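Local coordinates for Lmo2445 protein (Listeria monocytogenes EGD-e, PDB 5HZL), which is a secreted, internalin-like leucine-rich-repeat protein of unknown function that binds calcium ions, at residues A[224-229]-A[259-264]. Sequence-based numbering, arbitrary orientation.
Sequences FIYQAL and GSYMYT
The ring of Tyr226 is sandwiched between a backbone carbonyl and an aliphatic branch: Ser260 O sits 4.0 Å above its plane, over the ring centre, while CG2 of Ile225, the preceding helix residue, covers the opposite face nearer the rim. The two tyrosines of segment 259-264 present their edges to Tyr226. Tyr261 receives Tyr226 CB in its ring plane, with CB 3.9 Å from Tyr261 CD1, and the two side chains run past each other in opposite directions. Tyr263 has Tyr226 OH in its plane, at 3.6 Å from Tyr263 CD1. With CG turned opposite its own carbonyl carbon (chi1 -57°), Tyr226 points off the helix and brings its hydroxyl to the strand, where OH donates a weak hydrogen bond to Met262 O over 2.6 Å.

These contacts pack helix 223-227 against strand 262-264 and the loop residues Ser260 and Tyr261 that lead into it, within the family's C-terminal domain, assigned to the E-set clan, consistent with an immunoglobulin-like beta domain. Strand 262-264 pairs antiparallel with 219-221 through the backbone bond between Tyr263 and Val220, so the strand that leads into the helix pairs with the strand on which the helix packs. On the side of strand 273-281, Ile225 CD1 lies 4.3 Å from Tyr263 CG, and both side chains also rest on Ile279.

Toward the repeats, Gln227 and Tyr261 cross nearly at right angles, amide and ring planes 65° apart; Gln227 OE1 accepts a hydrogen bond from Ile185 N. Tyr261 also touches Glu163, which with Glu187 binds a calcium ion.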
loop_
_atom_site.group_PDB
_atom_site.type_symbol
_atom_site.label_atom_id
_atom_site.label_comp_id
_atom_site.label_asym_id
_atom_site.label_seq_id
_atom_site.Cartn_x
_atom_site.Cartn_y
_atom_site.Cartn_z
ATOM N N PHE A 224 11.731 -13.395 -4.626
ATOM C CA PHE A 224 12.139 -12.347 -5.561
ATOM C C PHE A 224 13.378 -12.728 -6.376
ATOM O O PHE A 224 13.431 -12.472 -7.580
ATOM C CB PHE A 224 12.389 -11.028 -4.805
ATOM C CG PHE A 224 12.818 -9.892 -5.698
ATOM C CD1 PHE A 224 14.162 -9.674 -5.967
ATOM C CD2 PHE A 224 11.876 -9.048 -6.282
ATOM C CE1 PHE A 224 14.559 -8.643 -6.796
ATOM C CE2 PHE A 224 12.271 -8.012 -7.110
ATOM C CZ PHE A 224 13.612 -7.811 -7.370
ATOM N N ILE A 225 14.365 -13.332 -5.712
ATOM C CA ILE A 225 15.611 -13.746 -6.368
ATOM C C ILE A 225 15.363 -14.610 -7.606
ATOM O O ILE A 225 15.969 -14.404 -8.657
ATOM C CB ILE A 225 16.538 -14.505 -5.383
ATOM C CG1 ILE A 225 17.042 -13.549 -4.298
ATOM C CG2 ILE A 225 17.749 -15.096 -6.103
ATOM C CD1 ILE A 225 17.840 -14.218 -3.197
ATOM N N TYR A 226 14.454 -15.559 -7.479
ATOM C CA TYR A 226 14.157 -16.471 -8.562
ATOM C C TYR A 226 13.176 -15.900 -9.583
ATOM O O TYR A 226 13.359 -16.082 -10.776
ATOM C CB TYR A 226 13.662 -17.782 -7.967
ATOM C CG TYR A 226 14.658 -18.390 -7.005
ATOM C CD1 TYR A 226 14.692 -17.996 -5.671
ATOM C CD2 TYR A 226 15.564 -19.362 -7.426
ATOM C CE1 TYR A 226 15.600 -18.551 -4.788
ATOM C CE2 TYR A 226 16.472 -19.932 -6.544
ATOM C CZ TYR A 226 16.488 -19.522 -5.228
ATOM O OH TYR A 226 17.375 -20.068 -4.335
ATOM N N GLN A 227 12.142 -15.216 -9.113
ATOM C CA GLN A 227 11.132 -14.607 -9.990
ATOM C C GLN A 227 11.729 -13.544 -10.914
ATOM O O GLN A 227 11.268 -13.372 -12.041
ATOM C CB GLN A 227 10.014 -14.011 -9.150
ATOM C CG GLN A 227 9.226 -15.062 -8.387
ATOM C CD GLN A 227 8.201 -14.479 -7.429
ATOM O OE1 GLN A 227 8.413 -13.438 -6.804
ATOM N NE2 GLN A 227 7.090 -15.165 -7.296
ATOM N N ALA A 228 12.763 -12.851 -10.445
ATOM C CA ALA A 228 13.439 -11.823 -11.241
ATOM C C ALA A 228 13.857 -12.351 -12.615
ATOM O O ALA A 228 13.847 -11.608 -13.597
ATOM C CB ALA A 228 14.658 -11.292 -10.495
ATOM N N LEU A 229 14.197 -13.642 -12.671
ATOM C CA LEU A 229 14.618 -14.315 -13.909
ATOM C C LEU A 229 13.560 -14.314 -15.005
ATOM O O LEU A 229 13.900 -14.424 -16.173
ATOM C CB LEU A 229 15.104 -15.734 -13.612
ATOM C CG LEU A 229 16.323 -15.770 -12.683
ATOM C CD1 LEU A 229 16.684 -17.202 -12.321
ATOM C CD2 LEU A 229 17.512 -15.036 -13.291
ATOM N N GLY A 259 12.417 -25.453 -8.328
ATOM C CA GLY A 259 11.334 -25.977 -7.461
ATOM C C GLY A 259 11.117 -25.388 -6.071
ATOM O O GLY A 259 10.127 -25.745 -5.411
ATOM N N SER A 260 12.023 -24.517 -5.605
ATOM C CA SER A 260 11.866 -23.869 -4.277
ATOM C C SER A 260 12.386 -22.438 -4.297
ATOM O O SER A 260 13.167 -22.058 -5.183
ATOM C CB SER A 260 12.616 -24.630 -3.174
ATOM O OG SER A 260 14.021 -24.455 -3.273
ATOM N N TYR A 261 11.966 -21.649 -3.311
ATOM C CA TYR A 261 12.437 -20.265 -3.218
ATOM C C TYR A 261 13.436 -20.098 -2.082
ATOM O O TYR A 261 13.681 -18.985 -1.636
ATOM C CB TYR A 261 11.288 -19.264 -3.086
ATOM C CG TYR A 261 10.332 -19.210 -4.257
ATOM C CD1 TYR A 261 10.778 -18.911 -5.538
ATOM C CD2 TYR A 261 8.969 -19.370 -4.072
ATOM C CE1 TYR A 261 9.902 -18.834 -6.618
ATOM C CE2 TYR A 261 8.075 -19.287 -5.148
ATOM C CZ TYR A 261 8.543 -19.015 -6.424
ATOM O OH TYR A 261 7.640 -18.933 -7.477
HETATM N N MSE A 262 14.027 -21.200 -1.626
HETATM C CA MSE A 262 15.010 -21.118 -0.550
HETATM C C MSE A 262 16.361 -20.835 -1.135
HETATM O O MSE A 262 16.727 -21.404 -2.145
HETATM C CB MSE A 262 15.096 -22.394 0.266
HETATM C CG MSE A 262 13.741 -22.786 0.858
HETATM SE SE MSE A 262 12.945 -21.460 2.093
HETATM C CE MSE A 262 14.273 -21.526 3.547
ATOM N N TYR A 263 17.102 -19.925 -0.507
ATOM C CA TYR A 263 18.454 -19.564 -0.940
ATOM C C TYR A 263 19.376 -19.795 0.258
ATOM O O TYR A 263 19.101 -19.329 1.368
ATOM C CB TYR A 263 18.524 -18.115 -1.433
ATOM C CG TYR A 263 19.877 -17.773 -1.983
ATOM C CD1 TYR A 263 20.224 -18.121 -3.283
ATOM C CD2 TYR A 263 20.824 -17.118 -1.215
ATOM C CE1 TYR A 263 21.486 -17.829 -3.801
ATOM C CE2 TYR A 263 22.088 -16.816 -1.729
ATOM C CZ TYR A 263 22.414 -17.173 -3.020
ATOM O OH TYR A 263 23.659 -16.871 -3.525
ATOM N N THR A 264 20.453 -20.538 0.034
ATOM C CA THR A 264 21.415 -20.850 1.082
ATOM C C THR A 264 22.552 -19.850 1.041
ATOM O O THR A 264 23.058 -19.557 -0.040
ATOM C CB THR A 264 21.990 -22.265 0.870
ATOM O OG1 THR A 264 20.922 -23.207 0.900
ATOM C CG2 THR A 264 22.998 -22.640 1.956
#